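PDB 3MKV: putative amidohydrolase from Unidentified, which probably acts as a zinc-dependent prolidase of the amidohydrolase superfamily, hydrolysing dipeptides that end in proline. Local coordinates for residues 100-105 and 334-339. Residues are numbered along the deposited sequence; the frame is centred on the assembly and turned at random.
Sequences RGFTTV and LQSDEF
Gln335 lies flat against the ring of Phe102 and is gripped by Arg100, in a buried polar and aromatic contact that joins the start of strand 102-107 to the turn leading into helix 337-343. The amide and ring planes are only 16° apart, and Gln335 NE2 sits 3.9 Å above the ring plane, over its centre. Because Gln335 CG is anti to the backbone N (chi1 -165°) and the chain runs on extended, the amide is carried over one face of the ring, from its CD2-CE2 side to its centre. Arg100, long and with two donors side by side, binds the oxygen side-on: NE donates to Gln335 OE1 at 2.9 Å, in the carbonyl plane and on a lone pair, while NH2 reaches OE1 at 3.1 Å from above that plane. Gln335 NE2 hydrogen-bonds Asp63 on strand 56-63, so both ends of the amide are held and its rotation is fixed; Arg100 NH1 hydrogen-bonds Gln397, steadying the guanidinium. Glutamine suits this place by offering an acceptor, a donor and a flat face together. Ser336, small enough to fit beside the arginine, brings OG to 3.3 Å from Arg100 CD and near the edge of the Phe102 ring. Phe102 gives its face to the amide and its CZ to Phe339 CE2, at 3.8 Å. Gly101, with no CB to jam against the preceding carbonyl at positive phi, closes helix 83-99 as the C-prime residue of a Schellman motif, completing the beta-alpha-beta crossover from strand 56-63, the repeating unit of the amidohydrolase TIM barrel.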
loop_
_atom_site.group_PDB
_atom_site.type_symbol
_atom_site.label_atom_id
_atom_site.label_comp_id
_atom_site.label_asym_id
_atom_site.label_seq_id
_atom_site.Cartn_x
_atom_site.Cartn_y
_atom_site.Cartn_z
ATOM N N ARG A 100 -0.818 45.701 18.896
ATOM C CA ARG A 100 0.542 46.163 19.197
ATOM C C ARG A 100 1.150 46.960 18.032
ATOM O O ARG A 100 2.329 47.326 18.059
ATOM C CB ARG A 100 1.450 44.972 19.541
ATOM C CG ARG A 100 1.022 44.190 20.782
ATOM C CD ARG A 100 2.099 43.202 21.264
ATOM N NE ARG A 100 2.074 41.929 20.547
ATOM C CZ ARG A 100 1.326 40.883 20.894
ATOM N NH1 ARG A 100 0.531 40.953 21.952
ATOM N NH2 ARG A 100 1.370 39.764 20.181
ATOM N N GLY A 101 0.358 47.216 16.999
ATOM C CA GLY A 101 0.832 48.031 15.880
ATOM C C GLY A 101 1.367 47.264 14.682
ATOM O O GLY A 101 1.739 47.857 13.675
ATOM N N PHE A 102 1.409 45.941 14.773
ATOM C CA PHE A 102 1.956 45.154 13.680
ATOM C C PHE A 102 0.927 44.950 12.572
ATOM O O PHE A 102 -0.007 44.161 12.705
ATOM C CB PHE A 102 2.528 43.835 14.199
ATOM C CG PHE A 102 3.714 44.020 15.098
ATOM C CD1 PHE A 102 4.990 44.130 14.570
ATOM C CD2 PHE A 102 3.552 44.119 16.476
ATOM C CE1 PHE A 102 6.091 44.311 15.396
ATOM C CE2 PHE A 102 4.650 44.305 17.309
ATOM C CZ PHE A 102 5.924 44.401 16.763
ATOM N N THR A 103 1.107 45.689 11.480
ATOM C CA THR A 103 0.136 45.698 10.403
ATOM C C THR A 103 0.481 44.659 9.348
ATOM O O THR A 103 -0.362 44.284 8.533
ATOM C CB THR A 103 -0.043 47.109 9.781
ATOM O OG1 THR A 103 1.235 47.696 9.517
ATOM C CG2 THR A 103 -0.795 48.012 10.734
ATOM N N THR A 104 1.726 44.195 9.373
ATOM C CA THR A 104 2.130 43.082 8.524
ATOM C C THR A 104 3.016 42.144 9.331
ATOM O O THR A 104 3.807 42.592 10.167
ATOM C CB THR A 104 2.903 43.537 7.265
ATOM O OG1 THR A 104 2.063 44.349 6.439
ATOM C CG2 THR A 104 3.356 42.325 6.455
ATOM N N VAL A 105 2.867 40.843 9.095
ATOM C CA VAL A 105 3.810 39.874 9.638
ATOM C C VAL A 105 4.216 38.815 8.614
ATOM O O VAL A 105 3.449 38.473 7.705
ATOM C CB VAL A 105 3.266 39.187 10.892
ATOM C CG1 VAL A 105 3.158 40.195 12.048
ATOM C CG2 VAL A 105 1.914 38.505 10.586
ATOM N N LEU A 334 4.626 39.143 24.468
ATOM C CA LEU A 334 5.848 39.915 24.708
ATOM C C LEU A 334 6.458 40.507 23.445
ATOM O O LEU A 334 7.475 41.194 23.499
ATOM C CB LEU A 334 6.899 39.047 25.423
ATOM C CG LEU A 334 6.568 38.632 26.861
ATOM C CD1 LEU A 334 7.405 37.444 27.298
ATOM C CD2 LEU A 334 6.753 39.809 27.828
ATOM N N GLN A 335 5.834 40.242 22.311
ATOM C CA GLN A 335 6.328 40.734 21.029
ATOM C C GLN A 335 6.983 42.129 21.082
ATOM O O GLN A 335 8.119 42.309 20.645
ATOM C CB GLN A 335 5.183 40.729 20.021
ATOM C CG GLN A 335 5.602 40.867 18.580
ATOM C CD GLN A 335 4.411 40.722 17.660
ATOM O OE1 GLN A 335 3.275 40.947 18.071
ATOM N NE2 GLN A 335 4.659 40.334 16.412
ATOM N N SER A 336 6.270 43.122 21.599
ATOM C CA SER A 336 6.794 44.490 21.583
ATOM C C SER A 336 8.092 44.690 22.383
ATOM O O SER A 336 8.788 45.687 22.205
ATOM C CB SER A 336 5.738 45.471 22.061
ATOM O OG SER A 336 4.608 45.393 21.228
ATOM N N ASP A 337 8.427 43.745 23.251
ATOM C CA ASP A 337 9.654 43.872 24.028
ATOM C C ASP A 337 10.906 43.745 23.175
ATOM O O ASP A 337 12.004 44.026 23.646
ATOM C CB ASP A 337 9.695 42.852 25.159
ATOM C CG ASP A 337 8.883 43.285 26.349
ATOM O OD1 ASP A 337 7.766 43.816 26.158
ATOM O OD2 ASP A 337 9.366 43.100 27.482
ATOM N N GLU A 338 10.750 43.317 21.927
ATOM C CA GLU A 338 11.916 43.159 21.065
ATOM C C GLU A 338 12.497 44.526 20.703
ATOM O O GLU A 338 13.652 44.626 20.297
ATOM C CB GLU A 338 11.582 42.337 19.812
ATOM C CG GLU A 338 12.736 42.166 18.808
ATOM C CD GLU A 338 13.770 41.121 19.233
ATOM O OE1 GLU A 338 14.749 40.915 18.471
ATOM O OE2 GLU A 338 13.604 40.512 20.319
ATOM N N PHE A 339 11.688 45.572 20.854
ATOM C CA PHE A 339 12.154 46.942 20.628
ATOM C C PHE A 339 13.070 47.364 21.770
ATOM O O PHE A 339 14.201 47.807 21.552
ATOM C CB PHE A 339 10.977 47.913 20.523
ATOM C CG PHE A 339 10.169 47.755 19.268
ATOM C CD1 PHE A 339 10.740 48.001 18.026
ATOM C CD2 PHE A 339 8.829 47.374 19.328
ATOM C CE1 PHE A 339 9.998 47.853 16.850
ATOM C CE2 PHE A 339 8.067 47.226 18.157
ATOM C CZ PHE A 339 8.653 47.461 16.919
#